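2-oxoglutarate dehydrogenase E3 component (Thermus thermophilus, PDB 2YQU) probably catalyses the NAD(+)-dependent reoxidation of protein-bound dihydrolipoyl groups, using one FAD per subunit, as the E3 component of a 2-oxo acid dehydrogenase complex. Local coordinates at residues Y2-G8 against M25-E31; R19-M25 against V321-R326; R226-T232 against V243-E249. All blocks are in the same frame, centred on the assembly; numbering follows the deposited sequence.

Interaction 1: residues Y2-G8 against M25-E31; sequences YDLLVIG and MKVGVVE. With FAD (flavin-adenine dinucleotide), chain D.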
# COMPACT_ATOMS: atom_id res chain seq x y z
N TYR A 2 -0.64 13.02 40.41
CA TYR A 2 -0.26 12.38 39.16
C TYR A 2 1.23 12.55 38.88
O TYR A 2 1.83 13.55 39.28
CB TYR A 2 -1.02 13.01 38.00
CG TYR A 2 -2.50 12.72 38.01
CD1 TYR A 2 -3.43 13.76 38.00
CD2 TYR A 2 -2.97 11.42 37.98
CE1 TYR A 2 -4.79 13.49 37.99
CE2 TYR A 2 -4.32 11.15 37.95
CZ TYR A 2 -5.23 12.19 37.96
OH TYR A 2 -6.57 11.91 37.94
N ASP A 3 1.83 11.58 38.20
CA ASP A 3 3.15 11.78 37.62
C ASP A 3 3.04 12.65 36.37
O ASP A 3 3.90 13.48 36.10
CB ASP A 3 3.81 10.45 37.26
CG ASP A 3 4.04 9.57 38.46
OD1 ASP A 3 4.50 10.10 39.50
OD2 ASP A 3 3.78 8.36 38.47
N LEU A 4 1.97 12.42 35.60
CA LEU A 4 1.74 13.13 34.35
C LEU A 4 0.27 13.51 34.25
O LEU A 4 -0.59 12.66 34.39
CB LEU A 4 2.10 12.24 33.15
CG LEU A 4 1.72 12.80 31.78
CD1 LEU A 4 2.47 14.10 31.48
CD2 LEU A 4 1.97 11.76 30.67
N LEU A 5 0.01 14.78 33.99
CA LEU A 5 -1.31 15.26 33.67
C LEU A 5 -1.26 15.76 32.24
O LEU A 5 -0.42 16.59 31.91
CB LEU A 5 -1.70 16.40 34.61
CG LEU A 5 -3.11 16.98 34.45
CD1 LEU A 5 -4.16 15.95 34.78
CD2 LEU A 5 -3.24 18.20 35.36
N VAL A 6 -2.13 15.21 31.40
CA VAL A 6 -2.19 15.53 29.98
C VAL A 6 -3.43 16.36 29.73
O VAL A 6 -4.53 15.98 30.16
CB VAL A 6 -2.28 14.25 29.12
CG1 VAL A 6 -2.28 14.61 27.64
CG2 VAL A 6 -1.13 13.30 29.43
N ILE A 7 -3.27 17.50 29.06
CA ILE A 7 -4.39 18.34 28.68
C ILE A 7 -4.67 18.14 27.19
O ILE A 7 -3.89 18.58 26.36
CB ILE A 7 -4.10 19.81 28.99
CG1 ILE A 7 -3.84 19.99 30.49
CG2 ILE A 7 -5.27 20.70 28.56
CD1 ILE A 7 -3.09 21.25 30.84
N GLY A 8 -5.80 17.52 26.88
CA GLY A 8 -6.17 17.18 25.51
C GLY A 8 -6.02 15.69 25.30
O GLY A 8 -5.04 15.09 25.73
N MET A 25 4.12 5.43 34.61
CA MET A 25 3.64 6.69 35.17
C MET A 25 2.17 6.57 35.60
O MET A 25 1.39 5.83 34.99
CB MET A 25 3.77 7.82 34.13
CG MET A 25 5.19 8.09 33.64
SD MET A 25 5.27 9.55 32.59
CE MET A 25 5.37 10.80 33.85
N LYS A 26 1.81 7.32 36.64
CA LYS A 26 0.42 7.48 37.03
C LYS A 26 -0.09 8.68 36.26
O LYS A 26 0.41 9.79 36.45
CB LYS A 26 0.29 7.74 38.53
CG LYS A 26 -1.13 7.98 39.00
CD LYS A 26 -1.19 8.27 40.50
CE LYS A 26 -2.63 8.46 40.97
NZ LYS A 26 -2.69 9.27 42.24
N VAL A 27 -1.07 8.46 35.40
CA VAL A 27 -1.46 9.45 34.40
C VAL A 27 -2.91 9.86 34.56
O VAL A 27 -3.79 9.02 34.76
CB VAL A 27 -1.27 8.90 32.98
CG1 VAL A 27 -1.59 9.98 31.95
CG2 VAL A 27 0.13 8.36 32.79
N GLY A 28 -3.14 11.16 34.46
CA GLY A 28 -4.47 11.73 34.33
C GLY A 28 -4.57 12.53 33.05
O GLY A 28 -3.57 13.08 32.58
N VAL A 29 -5.77 12.60 32.50
CA VAL A 29 -6.04 13.30 31.25
C VAL A 29 -7.28 14.18 31.43
O VAL A 29 -8.32 13.70 31.88
CB VAL A 29 -6.27 12.30 30.09
CG1 VAL A 29 -6.54 13.03 28.77
CG2 VAL A 29 -5.08 11.37 29.93
N VAL A 30 -7.16 15.46 31.09
CA VAL A 30 -8.30 16.37 31.06
C VAL A 30 -8.69 16.63 29.60
O VAL A 30 -7.85 17.00 28.79
CB VAL A 30 -8.00 17.71 31.76
CG1 VAL A 30 -9.28 18.47 32.05
CG2 VAL A 30 -7.20 17.49 33.04
N GLU A 31 -9.96 16.44 29.29
CA GLU A 31 -10.48 16.72 27.95
C GLU A 31 -11.87 17.34 28.10
O GLU A 31 -12.72 16.81 28.82
CB GLU A 31 -10.54 15.42 27.14
CG GLU A 31 -11.36 15.46 25.86
CD GLU A 31 -10.84 16.45 24.84
OE1 GLU A 31 -11.55 17.45 24.56
OE2 GLU A 31 -9.74 16.24 24.29
PA FAD D . -6.35 17.55 18.75
O1A FAD D . -7.02 18.76 18.20
O2A FAD D . -6.63 16.28 17.94
O5B FAD D . -6.77 17.38 20.28
C5B FAD D . -6.80 18.50 21.13
C4B FAD D . -7.86 18.23 22.18
O4B FAD D . -7.64 19.12 23.25
C3B FAD D . -9.28 18.50 21.67
O3B FAD D . -10.07 17.33 21.80
C2B FAD D . -9.80 19.61 22.55
O2B FAD D . -11.16 19.43 22.89
C1B FAD D . -8.89 19.53 23.77
N9A FAD D . -8.65 20.76 24.51
C8A FAD D . -8.16 21.96 24.05
N7A FAD D . -8.03 22.81 25.09
C5A FAD D . -8.43 22.17 26.21
C6A FAD D . -8.51 22.56 27.55
N6A FAD D . -8.02 23.71 27.99
N1A FAD D . -8.97 21.63 28.45
C2A FAD D . -9.34 20.36 28.10
N3A FAD D . -9.25 19.98 26.78
C4A FAD D . -8.81 20.88 25.86
N1 FAD D . -4.26 14.67 10.16
C2 FAD D . -3.64 13.57 9.62
O2 FAD D . -2.51 13.22 9.99
N3 FAD D . -4.28 12.84 8.64
C4 FAD D . -5.52 13.21 8.19
O4 FAD D . -6.11 12.42 7.48
C4X FAD D . -6.17 14.32 8.74
N5 FAD D . -7.43 14.70 8.30
C5X FAD D . -8.05 15.81 8.87
C6 FAD D . -9.32 16.19 8.42
C7 FAD D . -9.95 17.30 8.98
C7M FAD D . -11.36 17.62 8.54
C8 FAD D . -9.32 18.03 9.98
C8M FAD D . -10.09 19.03 10.82
C9 FAD D . -8.06 17.66 10.43
C9A FAD D . -7.41 16.55 9.86
N10 FAD D . -6.13 16.17 10.29
C10 FAD D . -5.53 15.06 9.73
C1' FAD D . -5.33 16.99 11.27
C2' FAD D . -5.46 16.34 12.65
O2' FAD D . -6.82 16.28 13.06
C3' FAD D . -4.61 17.03 13.71
O3' FAD D . -3.28 17.16 13.23
C4' FAD D . -4.58 16.24 15.01
O4' FAD D . -5.88 16.07 15.51
C5' FAD D . -3.67 16.91 16.04
O5' FAD D . -3.71 16.21 17.26
P FAD D . -3.50 16.99 18.65
O1P FAD D . -3.48 15.99 19.76
O2P FAD D . -2.31 17.93 18.58
O3P FAD D . -4.79 17.94 18.84
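Tyr2 lays one face of its ring over Gly28, whose CA sits 3.8 Å from the ring centroid and 16° off the ring normal, a CH-pi contact. A side chain on Gly28 would run into the ring. Lys26 meets the same ring at its edge, near its plane, with CG 4.0 Å from Tyr2 CD2. With CG anti to the backbone N (chi1 177°), the extended lysine chain runs past the ring, while the Tyr2 hydroxyl bonds to His107.

The backbone of Lys26 is held by both polar atoms. Its O accepts from the N of Asp3 and of Leu4, and its N is 2.9 Å from Asp3 OD2, met on the anti side. Beyond this corner the strands run parallel, 18° apart. Val30 is held by two successive rungs to the first strand: its N is 2.8 Å from Val6 O and its O is 2.8 Å from Gly8 N. Its CG2 packs 3.8 Å from Leu5 CD1.

At the C-terminal end the adenosine ribose of FAD gives both hydroxyls to Glu31, O2B to OE1 at 2.6 Å and O3B to OE2 at 2.7 Å; Ala9 N and Glu33 N also bond to this carboxylate, which helps fix its rotation. Such an acidic residue closing the second strand, with Gly8 opening the glycine-rich turn, is the classic dinucleotide-binding arrangement.

These are neighbouring strands of a beta-alpha-beta unit in the five-stranded parallel sheet. Helix 11-22 packs on the Leu4, Val27 and Val29 face, joined by helix 310-326 at Leu4, whereas strand 127-130 covers Tyr2, Leu5 and Val30.

Interaction 2: residues R19-M25 against V321-R326; sequences RAAQLGM and VEHMVR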
# COMPACT_ATOMS: atom_id res chain seq x y z
N ARG A 19 1.38 5.59 26.34
CA ARG A 19 2.82 5.34 26.44
C ARG A 19 3.35 5.61 27.85
O ARG A 19 4.17 4.83 28.37
CB ARG A 19 3.60 6.17 25.43
CG ARG A 19 5.07 5.82 25.34
CD ARG A 19 5.34 4.39 24.86
NE ARG A 19 6.75 4.06 24.99
CZ ARG A 19 7.24 2.90 25.42
NH1 ARG A 19 6.45 1.91 25.82
NH2 ARG A 19 8.56 2.74 25.47
N ALA A 20 2.89 6.70 28.45
CA ALA A 20 3.29 7.07 29.81
C ALA A 20 2.90 5.97 30.80
O ALA A 20 3.72 5.57 31.65
CB ALA A 20 2.67 8.40 30.21
N ALA A 21 1.68 5.46 30.67
CA ALA A 21 1.23 4.33 31.48
C ALA A 21 2.13 3.12 31.29
O ALA A 21 2.50 2.46 32.26
CB ALA A 21 -0.22 3.98 31.16
N GLN A 22 2.50 2.83 30.04
CA GLN A 22 3.40 1.72 29.73
C GLN A 22 4.77 1.90 30.39
O GLN A 22 5.43 0.92 30.73
CB GLN A 22 3.58 1.57 28.22
CG GLN A 22 2.34 1.06 27.51
CD GLN A 22 2.53 0.89 26.01
OE1 GLN A 22 3.54 1.35 25.45
NE2 GLN A 22 1.58 0.24 25.36
N LEU A 23 5.18 3.15 30.58
CA LEU A 23 6.47 3.46 31.20
C LEU A 23 6.40 3.44 32.73
O LEU A 23 7.42 3.56 33.40
CB LEU A 23 6.98 4.81 30.71
CG LEU A 23 7.34 4.83 29.22
CD1 LEU A 23 7.45 6.26 28.71
CD2 LEU A 23 8.62 4.06 28.96
N GLY A 24 5.19 3.29 33.26
CA GLY A 24 4.96 3.16 34.69
C GLY A 24 4.49 4.42 35.39
O GLY A 24 4.48 4.47 36.61
N MET A 25 4.12 5.43 34.61
CA MET A 25 3.64 6.69 35.17
C MET A 25 2.17 6.57 35.60
O MET A 25 1.39 5.83 34.99
CB MET A 25 3.77 7.82 34.13
CG MET A 25 5.19 8.09 33.64
SD MET A 25 5.27 9.55 32.59
CE MET A 25 5.37 10.80 33.85
N VAL A 321 6.98 11.86 26.58
CA VAL A 321 6.84 11.06 27.80
C VAL A 321 8.04 10.15 28.01
O VAL A 321 8.43 9.88 29.14
CB VAL A 321 5.50 10.27 27.86
CG1 VAL A 321 4.31 11.23 27.77
CG2 VAL A 321 5.41 9.20 26.79
N GLU A 322 8.65 9.69 26.93
CA GLU A 322 9.90 8.95 27.02
C GLU A 322 11.03 9.83 27.56
O GLU A 322 11.91 9.35 28.26
CB GLU A 322 10.24 8.33 25.66
CG GLU A 322 9.39 7.12 25.36
CD GLU A 322 9.76 6.40 24.08
OE1 GLU A 322 9.20 5.31 23.85
OE2 GLU A 322 10.60 6.92 23.30
N HIS A 323 11.01 11.12 27.24
CA HIS A 323 12.00 12.06 27.78
C HIS A 323 11.76 12.31 29.27
O HIS A 323 12.71 12.38 30.04
CB HIS A 323 11.98 13.39 27.04
CG HIS A 323 13.06 14.33 27.46
ND1 HIS A 323 12.80 15.52 28.12
CD2 HIS A 323 14.40 14.25 27.36
CE1 HIS A 323 13.94 16.14 28.37
NE2 HIS A 323 14.93 15.39 27.92
N MET A 324 10.50 12.44 29.65
CA MET A 324 10.13 12.61 31.05
C MET A 324 10.74 11.50 31.92
O MET A 324 11.33 11.77 32.96
CB MET A 324 8.60 12.59 31.22
CG MET A 324 7.89 13.80 30.69
SD MET A 324 6.13 13.53 30.61
CE MET A 324 5.63 14.81 29.47
N VAL A 325 10.59 10.26 31.47
CA VAL A 325 10.96 9.10 32.28
C VAL A 325 12.45 8.73 32.15
O VAL A 325 13.11 8.43 33.14
CB VAL A 325 10.07 7.88 31.94
CG1 VAL A 325 10.53 6.61 32.68
CG2 VAL A 325 8.61 8.20 32.26
N ARG A 326 12.97 8.78 30.92
CA ARG A 326 14.32 8.27 30.63
C ARG A 326 15.37 9.36 30.37
O ARG A 326 16.57 9.08 30.38
CB ARG A 326 14.28 7.33 29.42
CG ARG A 326 13.38 6.12 29.58
CD ARG A 326 13.06 5.44 28.25
NE ARG A 326 12.40 4.15 28.42
CZ ARG A 326 11.94 3.41 27.42
NH1 ARG A 326 12.08 3.81 26.15
NH2 ARG A 326 11.35 2.25 27.67
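Ala20 and Val321 bring the two backbones closest, with their CA atoms 5.7 Å apart, while the CA atoms of Leu23 and Val325 stand 7.3 Å apart. Residues 321-326 are helical throughout; helix 11-22 ends within the other segment in a Schellman motif, where Gly24 takes a positive phi and Met25 N bonds back to Ala20 O. Leu23, just before the turn, and Met25, just after it, both face the second helix.

Where the backbones are near, Val321 CG2 lies against the CB and CG of Arg19, and Val321 CG1 faces the methyl of Ala20. Leu23 fills the wider part. Its CD2 sits over one face of the Arg326 guanidinium, 3.5 Å from Arg326 NH2, and also over a face of the Arg19 guanidinium. Further on, Met25 slides past Val325, SD to CG2 3.6 Å.

The bend of Arg19 at chi2 (63°) turns its guanidinium side-on to Glu322, and NE and NH2 both grip the single atom OE1, at 3.0 and 3.1 Å. The carboxylate plane stands 73° from that of the guanidinium. Arg326 NH1 is 4.0 Å from Glu322 OE1, which lies out of its guanidinium plane, a link of charge alone. Arg19 NH1 bonds to Gln22 OE1, and Gln22 NE2 to Pro452 O of the second subunit. A leucine in place of Arg19 would probably take from Glu322 OE1 both arginine donors, and from Gln22 OE1 its donor.

Arg19 NH2 and Arg326 NH2 are 3.6 Å apart; Glu322, bonded to one and loosely associated with the other, probably offsets this nearness of like charges.

Interaction 3: residues R226-T232 against V243-E249; sequences RTGVRVT and VELEGGE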
# COMPACT_ATOMS: atom_id res chain seq x y z
N ARG A 226 -8.97 27.86 -8.66
CA ARG A 226 -8.52 29.21 -8.97
C ARG A 226 -7.52 29.67 -7.94
O ARG A 226 -7.89 30.00 -6.81
CB ARG A 226 -9.69 30.17 -9.03
CG ARG A 226 -10.72 29.81 -10.08
CD ARG A 226 -11.92 30.70 -10.04
NE ARG A 226 -11.54 32.08 -10.34
CZ ARG A 226 -12.35 33.13 -10.22
NH1 ARG A 226 -13.60 32.98 -9.82
NH2 ARG A 226 -11.89 34.33 -10.53
N THR A 227 -6.25 29.68 -8.33
CA THR A 227 -5.18 30.17 -7.47
C THR A 227 -4.91 31.65 -7.76
O THR A 227 -5.44 32.21 -8.73
CB THR A 227 -3.91 29.34 -7.69
OG1 THR A 227 -3.49 29.42 -9.06
CG2 THR A 227 -4.18 27.86 -7.45
N GLY A 228 -4.10 32.28 -6.92
CA GLY A 228 -3.79 33.70 -7.08
C GLY A 228 -4.98 34.62 -6.90
O GLY A 228 -5.02 35.70 -7.48
N VAL A 229 -5.94 34.21 -6.07
CA VAL A 229 -7.19 34.93 -5.85
C VAL A 229 -7.34 35.25 -4.37
O VAL A 229 -7.31 34.35 -3.53
CB VAL A 229 -8.39 34.09 -6.34
CG1 VAL A 229 -9.72 34.65 -5.84
CG2 VAL A 229 -8.38 33.98 -7.87
N ARG A 230 -7.52 36.52 -4.05
CA ARG A 230 -7.74 36.95 -2.68
C ARG A 230 -9.22 37.15 -2.38
O ARG A 230 -9.86 38.06 -2.91
CB ARG A 230 -6.98 38.24 -2.38
CG ARG A 230 -7.08 38.65 -0.92
CD ARG A 230 -5.99 39.61 -0.48
NE ARG A 230 -6.21 40.96 -0.99
CZ ARG A 230 -7.00 41.87 -0.43
NH1 ARG A 230 -7.68 41.61 0.68
NH2 ARG A 230 -7.11 43.07 -0.98
N VAL A 231 -9.76 36.31 -1.50
CA VAL A 231 -11.12 36.47 -1.01
C VAL A 231 -11.14 37.61 0.01
O VAL A 231 -10.30 37.65 0.91
CB VAL A 231 -11.64 35.16 -0.36
CG1 VAL A 231 -13.01 35.38 0.27
CG2 VAL A 231 -11.69 34.05 -1.40
N THR A 232 -12.08 38.53 -0.16
CA THR A 232 -12.18 39.71 0.70
C THR A 232 -13.38 39.65 1.64
O THR A 232 -13.41 40.37 2.64
CB THR A 232 -12.26 40.98 -0.15
OG1 THR A 232 -13.26 40.84 -1.16
CG2 THR A 232 -10.97 41.21 -0.92
N VAL A 243 -19.32 35.04 -1.90
CA VAL A 243 -17.89 35.14 -1.70
C VAL A 243 -17.41 36.29 -2.58
O VAL A 243 -17.49 36.21 -3.79
CB VAL A 243 -17.16 33.85 -2.13
CG1 VAL A 243 -15.64 33.99 -1.94
CG2 VAL A 243 -17.70 32.64 -1.37
N GLU A 244 -16.95 37.37 -1.96
CA GLU A 244 -16.43 38.50 -2.71
C GLU A 244 -14.92 38.35 -2.89
O GLU A 244 -14.22 37.92 -1.98
CB GLU A 244 -16.76 39.81 -1.98
CG GLU A 244 -18.25 40.04 -1.81
CD GLU A 244 -18.58 41.20 -0.88
OE1 GLU A 244 -19.72 41.25 -0.38
OE2 GLU A 244 -17.71 42.06 -0.64
N LEU A 245 -14.44 38.69 -4.09
CA LEU A 245 -13.02 38.65 -4.42
C LEU A 245 -12.48 40.06 -4.60
O LEU A 245 -13.21 40.97 -4.95
CB LEU A 245 -12.79 37.87 -5.71
CG LEU A 245 -13.38 36.47 -5.83
CD1 LEU A 245 -13.02 35.86 -7.17
CD2 LEU A 245 -12.90 35.59 -4.69
N GLU A 246 -11.18 40.22 -4.38
CA GLU A 246 -10.50 41.47 -4.65
C GLU A 246 -10.72 41.86 -6.11
O GLU A 246 -10.47 41.05 -7.01
CB GLU A 246 -9.00 41.35 -4.37
CG GLU A 246 -8.19 42.49 -4.94
CD GLU A 246 -6.80 42.58 -4.35
OE1 GLU A 246 -6.36 43.70 -4.05
OE2 GLU A 246 -6.14 41.53 -4.20
N GLY A 247 -11.20 43.08 -6.33
CA GLY A 247 -11.48 43.59 -7.66
C GLY A 247 -12.96 43.72 -8.00
O GLY A 247 -13.29 44.36 -9.00
N GLY A 248 -13.84 43.10 -7.21
CA GLY A 248 -15.28 43.26 -7.38
C GLY A 248 -16.10 42.01 -7.69
O GLY A 248 -17.33 42.03 -7.55
N GLU A 249 -15.44 40.92 -8.10
CA GLU A 249 -16.16 39.70 -8.49
C GLU A 249 -16.85 39.06 -7.29
O GLU A 249 -16.29 38.98 -6.20
CB GLU A 249 -15.21 38.69 -9.15
CG GLU A 249 -15.91 37.46 -9.71
CD GLU A 249 -14.97 36.45 -10.32
OE1 GLU A 249 -15.42 35.33 -10.63
OE2 GLU A 249 -13.78 36.77 -10.51
O HOH W 1 -8.53 38.40 -6.58
O HOH W 2 -15.20 42.50 -0.33
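Arg226 reaches across to Glu249 and grips it end-on, NH1 to OE1 and NH2 to OE2, both at 3.1 Å. The two bonds differ in quality. That from NH2 is nearly straight (174°), stays in the guanidinium plane and meets OE2 on the syn side, whereas NH1 approaches OE1 from above the carboxylate plane. A bend at chi3 (63°) swings the guanidinium toward its partner, close to Leu245 CD1 as well.

Val229 comes next, its CG1 set 3.5 Å from Leu245 CD2. Arg230 then makes a looser salt bridge: NE and NH2 give weak bonds to Glu246 OE2 and OE1, with the flat groups turned 80° to each other, and Glu246 CB lies over the guanidinium face. The backbone of Arg230 does firmer work, as its O accepts from Glu246 N at 2.9 Å.

Val231 pairs with Leu245 in a non-hydrogen-bonded antiparallel pair, CA to CA 4.5 Å. Its methyls touch Val243 CG1 and Leu245 CD2, and all three residues rest on Leu196 of the neighbouring strand 192-196. Val231 is a residue of the NAD(+) site, which is unoccupied in this chain, and Glu197 of the same site pairs by backbone with Val229.

Thr232 follows, its N bonded to Glu244 O at 2.9 Å. A water links Thr232 OG1 (2.7 Å) to Glu244 OE2 (2.6 Å), while Glu244 OE1 takes a salt bridge from Arg242.

Here the hairpin 231-237/240-245 and the type II turn from Leu245 to Gly248 are fixed by a division of labour. Backbone bonds set the register and the valines and leucine fill the inner side; two arginine-glutamate pairs tie the turn and its flank to the segment 226-230 that leads into the hairpin, one firmly and the other weakly.

Overall arrangement
Interactions 1 and 2 hold one neighbourhood and share Met25: the strands 2-7 and 27-31 are neighbouring strands of the buried parallel sheet, and helices 11-22 and 310-326 lie against it, with Leu4 touching Ala20, Val321 and Met324. Interaction 3 stands apart, its centre 46 Å from that of interaction 1 and on the opposite side of the chain's centre, in the hairpin beside the NAD(+) site. Chemistry follows place. The core contact relies on a backbone ladder and mainly apolar side chains, with the carboxylate of Glu31 given to FAD. The two partly buried contacts both add arginine-glutamate pairs to their apolar packing, between helices in interaction 2 and round a hairpin turn in interaction 3.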